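Local coordinates for methyltransferase small domain-containing protein (Thermoplasma acidophilum, PDB 1NE2) that is of unknown function but has a methyltransferase-like fold and may act as a transferase, at residues 85-90 and 97-102; 35-40 and 62-67. All blocks are in the same frame, centred on the assembly; numbering follows the deposited sequence.

Contact 1: 85-90 and 97-102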
loop_
_atom_site.group_PDB
_atom_site.type_symbol
_atom_site.label_atom_id
_atom_site.label_comp_id
_atom_site.label_asym_id
_atom_site.label_seq_id
_atom_site.Cartn_x
_atom_site.Cartn_y
_atom_site.Cartn_z
ATOM N N ASP B 85 -12.281 12.956 12.161
ATOM C CA ASP B 85 -11.530 14.066 12.738
ATOM C C ASP B 85 -10.064 13.669 12.875
ATOM O O ASP B 85 -9.165 14.482 12.651
ATOM C CB ASP B 85 -12.107 14.455 14.101
ATOM C CG ASP B 85 -13.436 15.176 13.983
ATOM O OD1 ASP B 85 -13.476 16.238 13.325
ATOM O OD2 ASP B 85 -14.439 14.685 14.546
ATOM N N ALA B 86 -9.824 12.413 13.235
ATOM C CA ALA B 86 -8.457 11.931 13.374
ATOM C C ALA B 86 -7.763 11.962 12.008
ATOM O O ALA B 86 -6.632 12.429 11.885
ATOM C CB ALA B 86 -8.451 10.511 13.939
ATOM N N ILE B 87 -8.453 11.473 10.982
ATOM C CA ILE B 87 -7.886 11.441 9.637
ATOM C C ILE B 87 -7.597 12.843 9.113
ATOM O O ILE B 87 -6.587 13.071 8.443
ATOM C CB ILE B 87 -8.824 10.689 8.661
ATOM C CG1 ILE B 87 -8.876 9.202 9.042
ATOM C CG2 ILE B 87 -8.342 10.848 7.224
ATOM C CD1 ILE B 87 -7.499 8.504 9.076
ATOM N N GLU B 88 -8.476 13.788 9.427
ATOM C CA GLU B 88 -8.281 15.162 8.992
ATOM C C GLU B 88 -6.962 15.685 9.559
ATOM O O GLU B 88 -6.196 16.343 8.858
ATOM C CB GLU B 88 -9.456 16.029 9.462
ATOM C CG GLU B 88 -9.479 17.445 8.898
ATOM C CD GLU B 88 -8.448 18.355 9.537
ATOM O OE1 GLU B 88 -8.422 18.445 10.783
ATOM O OE2 GLU B 88 -7.671 18.987 8.793
ATOM N N THR B 89 -6.695 15.377 10.823
ATOM C CA THR B 89 -5.460 15.812 11.465
ATOM C C THR B 89 -4.262 15.044 10.909
ATOM O O THR B 89 -3.211 15.627 10.640
ATOM C CB THR B 89 -5.527 15.604 12.993
ATOM O OG1 THR B 89 -6.564 16.430 13.541
ATOM C CG2 THR B 89 -4.201 15.967 13.641
ATOM N N ALA B 90 -4.428 13.736 10.731
ATOM C CA ALA B 90 -3.356 12.894 10.216
ATOM C C ALA B 90 -2.869 13.364 8.848
ATOM O O ALA B 90 -1.668 13.436 8.610
ATOM C CB ALA B 90 -3.825 11.443 10.133
ATOM N N VAL B 97 1.292 10.147 3.013
ATOM C CA VAL B 97 0.635 8.909 3.411
ATOM C C VAL B 97 -0.791 8.825 2.883
ATOM O O VAL B 97 -1.508 9.830 2.827
ATOM C CB VAL B 97 0.586 8.780 4.943
ATOM C CG1 VAL B 97 -0.347 7.645 5.346
ATOM C CG2 VAL B 97 1.992 8.542 5.491
ATOM N N ASN B 98 -1.192 7.619 2.496
ATOM C CA ASN B 98 -2.533 7.372 1.992
ATOM C C ASN B 98 -3.482 7.165 3.178
ATOM O O ASN B 98 -3.712 6.035 3.613
ATOM C CB ASN B 98 -2.511 6.135 1.078
ATOM C CG ASN B 98 -3.894 5.721 0.608
ATOM O OD1 ASN B 98 -4.772 6.564 0.384
ATOM N ND2 ASN B 98 -4.093 4.416 0.443
ATOM N N PHE B 99 -4.015 8.267 3.707
ATOM C CA PHE B 99 -4.948 8.217 4.834
ATOM C C PHE B 99 -6.388 8.068 4.357
ATOM O O PHE B 99 -6.775 8.629 3.336
ATOM C CB PHE B 99 -4.846 9.491 5.675
ATOM C CG PHE B 99 -3.634 9.547 6.556
ATOM C CD1 PHE B 99 -3.526 8.717 7.669
ATOM C CD2 PHE B 99 -2.610 10.448 6.287
ATOM C CE1 PHE B 99 -2.415 8.790 8.503
ATOM C CE2 PHE B 99 -1.495 10.526 7.114
ATOM C CZ PHE B 99 -1.397 9.698 8.224
HETATM N N MSE B 100 -7.182 7.320 5.112
HETATM C CA MSE B 100 -8.577 7.107 4.760
HETATM C C MSE B 100 -9.421 6.824 5.989
HETATM O O MSE B 100 -8.933 6.296 6.988
HETATM C CB MSE B 100 -8.691 5.927 3.795
HETATM C CG MSE B 100 -8.047 4.660 4.343
HETATM SE SE MSE B 100 -8.100 3.192 3.110
HETATM C CE MSE B 100 -6.727 3.792 1.903
ATOM N N VAL B 101 -10.695 7.196 5.913
ATOM C CA VAL B 101 -11.623 6.928 6.997
ATOM C C VAL B 101 -12.213 5.572 6.629
ATOM O O VAL B 101 -12.668 5.377 5.502
ATOM C CB VAL B 101 -12.760 7.976 7.053
ATOM C CG1 VAL B 101 -13.737 7.623 8.165
ATOM C CG2 VAL B 101 -12.179 9.364 7.285
ATOM N N ALA B 102 -12.181 4.624 7.557
ATOM C CA ALA B 102 -12.728 3.307 7.268
ATOM C C ALA B 102 -12.817 2.420 8.490
ATOM O O ALA B 102 -12.076 2.594 9.457
ATOM C CB ALA B 102 -11.879 2.610 6.203
#

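Contact 2: 35-40 and 62-67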
loop_
_atom_site.group_PDB
_atom_site.type_symbol
_atom_site.label_atom_id
_atom_site.label_comp_id
_atom_site.label_asym_id
_atom_site.label_seq_id
_atom_site.Cartn_x
_atom_site.Cartn_y
_atom_site.Cartn_z
ATOM N N SER B 35 8.715 9.206 21.651
ATOM C CA SER B 35 9.846 8.338 21.992
ATOM C C SER B 35 9.479 6.865 21.810
ATOM O O SER B 35 10.198 6.105 21.147
ATOM C CB SER B 35 10.278 8.586 23.442
ATOM O OG SER B 35 11.362 7.741 23.799
ATOM N N THR B 36 8.371 6.466 22.418
ATOM C CA THR B 36 7.901 5.091 22.321
ATOM C C THR B 36 7.592 4.726 20.870
ATOM O O THR B 36 7.924 3.631 20.413
ATOM C CB THR B 36 6.645 4.882 23.189
ATOM O OG1 THR B 36 6.974 5.153 24.559
ATOM C CG2 THR B 36 6.148 3.447 23.069
ATOM N N ALA B 37 6.963 5.649 20.148
ATOM C CA ALA B 37 6.623 5.414 18.749
ATOM C C ALA B 37 7.883 5.206 17.920
ATOM O O ALA B 37 7.943 4.297 17.086
ATOM C CB ALA B 37 5.822 6.586 18.196
ATOM N N ALA B 38 8.882 6.056 18.138
ATOM C CA ALA B 38 10.142 5.943 17.412
ATOM C C ALA B 38 10.828 4.612 17.736
ATOM O O ALA B 38 11.329 3.942 16.840
ATOM C CB ALA B 38 11.059 7.114 17.765
ATOM N N TYR B 39 10.843 4.228 19.013
ATOM C CA TYR B 39 11.473 2.969 19.419
ATOM C C TYR B 39 10.831 1.787 18.695
ATOM O O TYR B 39 11.518 0.939 18.109
ATOM C CB TYR B 39 11.324 2.755 20.926
ATOM C CG TYR B 39 11.901 1.441 21.407
ATOM C CD1 TYR B 39 13.273 1.287 21.586
ATOM C CD2 TYR B 39 11.076 0.347 21.671
ATOM C CE1 TYR B 39 13.816 0.078 22.017
ATOM C CE2 TYR B 39 11.613 -0.871 22.101
ATOM C CZ TYR B 39 12.984 -0.995 22.272
ATOM O OH TYR B 39 13.529 -2.190 22.691
ATOM N N PHE B 40 9.504 1.737 18.760
ATOM C CA PHE B 40 8.711 0.680 18.144
ATOM C C PHE B 40 8.971 0.592 16.641
ATOM O O PHE B 40 9.260 -0.491 16.117
ATOM C CB PHE B 40 7.229 0.961 18.438
ATOM C CG PHE B 40 6.260 0.010 17.792
ATOM C CD1 PHE B 40 6.343 -1.365 18.004
ATOM C CD2 PHE B 40 5.199 0.510 17.039
ATOM C CE1 PHE B 40 5.375 -2.229 17.478
ATOM C CE2 PHE B 40 4.230 -0.338 16.510
ATOM C CZ PHE B 40 4.316 -1.717 16.732
ATOM N N ASN B 62 -3.936 10.047 15.199
ATOM C CA ASN B 62 -3.305 11.260 14.689
ATOM C C ASN B 62 -2.301 10.927 13.585
ATOM O O ASN B 62 -1.693 11.823 12.992
ATOM C CB ASN B 62 -2.596 12.009 15.822
ATOM C CG ASN B 62 -1.212 11.456 16.114
ATOM O OD1 ASN B 62 -1.038 10.254 16.327
ATOM N ND2 ASN B 62 -0.218 12.339 16.131
ATOM N N GLY B 63 -2.117 9.632 13.342
ATOM C CA GLY B 63 -1.223 9.173 12.296
ATOM C C GLY B 63 0.258 9.057 12.615
ATOM O O GLY B 63 1.043 8.784 11.718
ATOM N N ILE B 64 0.649 9.225 13.874
ATOM C CA ILE B 64 2.067 9.159 14.212
ATOM C C ILE B 64 2.818 7.922 13.698
ATOM O O ILE B 64 3.917 8.046 13.157
ATOM C CB ILE B 64 2.288 9.302 15.741
ATOM C CG1 ILE B 64 3.783 9.441 16.030
ATOM C CG2 ILE B 64 1.685 8.118 16.482
ATOM C CD1 ILE B 64 4.112 9.720 17.492
ATOM N N LEU B 65 2.242 6.734 13.842
ATOM C CA LEU B 65 2.942 5.540 13.371
ATOM C C LEU B 65 3.019 5.460 11.843
ATOM O O LEU B 65 3.984 4.926 11.293
ATOM C CB LEU B 65 2.297 4.273 13.946
ATOM C CG LEU B 65 2.360 4.118 15.475
ATOM C CD1 LEU B 65 1.808 2.744 15.868
ATOM C CD2 LEU B 65 3.788 4.259 15.970
ATOM N N ALA B 66 2.019 6.011 11.159
ATOM C CA ALA B 66 2.001 5.995 9.699
ATOM C C ALA B 66 3.019 6.999 9.176
ATOM O O ALA B 66 3.788 6.692 8.269
ATOM C CB ALA B 66 0.598 6.344 9.183
ATOM N N CYS B 67 3.017 8.202 9.749
ATOM C CA CYS B 67 3.963 9.235 9.347
ATOM C C CYS B 67 5.379 8.727 9.590
ATOM O O CYS B 67 6.280 8.948 8.778
ATOM C CB CYS B 67 3.749 10.517 10.160
ATOM S SG CYS B 67 2.176 11.399 9.887
#

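Contact 1: 85-90 and 97-102
A90 faces the ring of F99 from the last turn of segment 85-90, where its backbone N donates to A86 O at 2.8 Å. Its CB methyl lies over one face of that ring, 3.5 Å from the centroid and 17° off the normal, a CH-pi contact displaced toward the rim beside CE1 and CZ. On the same side of the ring, near its CE2 corner, the backbone A90 O stands 3.3 Å from F99 CE2. The opposite face is filled from within the ring's own segment by V97 CG1, over the centre, and the phenyl is sandwiched between two methyl groups, which probably limit its rotation. With CG anti to the carbonyl carbon, beside the backbone N (chi1 -76°), the ring lies between A90 and V97. Helix 84-93 and strand 98-101 are the second and third elements of a beta-alpha-beta unit begun by strand 76-81, in a sheet of the Rossmann-like methyltransferase type; the two short axes run nearly antiparallel, at 164° and 8.0 Å. One turn before A90, I87 spreads its branches over the strand: CD1 comes within 3.4 Å of M100 O, CG1 lies 3.7 Å from exposed V101 CG2, and CG2 touches F99 CB. An alanine in place of F99 is likely to open a gap between the methyls of A90 and V97 and leave A66, on helix 64-71, without its aromatic neighbour. M100, a selenomethionine, sends its CB away from the helix and packs on T78 and F80 of strand 76-81 and on E75 of the second subunit.

Contact 2: 35-40 and 62-67
The methyl of A37 fits between two side chains of the facing helix, with I64 CD1 at 3.6 Å from A37 CB on one hand and L65 CD2 at 3.8 Å from the same atom on the other. This is the tight part of the contact. I64 gets there by full extension: CG1 is anti to the backbone N (chi1 -171°) and CD1 continues the line, so the chain's end carries the touch. Packing is looser one turn on, at F40, where L65 CD1 meets the ring at its edge, near its plane, 4.0 Å from F40 CE2; the two side chains cross at about a right angle. Both are buried and rest on I115 of strand 111-116. The less buried side is that of I64, partly exposed though flanked by L14 of helix 6-14. Just ahead, N62 and G63 form the start of helix 64-71: G63 is the N-cap residue, and N62 OD1 accepts from I64 N at 3.1 Å in an Asx turn, the N-H pointing well at the oxygen (162°) but from above the carbonyl plane. G63, at backbone angles that call for glycine, belongs with A66 to a sequence consistent with the glycine-rich loop of Rossmann-type methyltransferases. C67, one turn into the helix, is tied to C94 by a disulfide. Across the interface itself only carbon meets carbon and no hydrogen bond crosses it, which implies that helices 34-46 and 64-71 are matched here by shape rather than by directional bonds.

Overall arrangement
Along the chain, both segments of contact 2 come before those of contact 1; their centres are 15 Å apart. Both lie in the Rossmann-like part of the protein. Contact 2 joins helices 34-46 and 64-71, whereas contact 1 lays helix 84-93 against strand 98-101, an outermost strand of the sheet within this chain. They meet at the start of helix 64-71: F99 CE1 packs 3.9 Å from A66 CB, A90 CB lies 3.6 Å from N62 O, and the C67-C94 disulfide ties helix 64-71 to the chain just beyond helix 84-93. Helix 64-71 and the glycine-rich turn before it, which may be the cofactor loop as in related methyltransferases, thus lie where the two contacts adjoin.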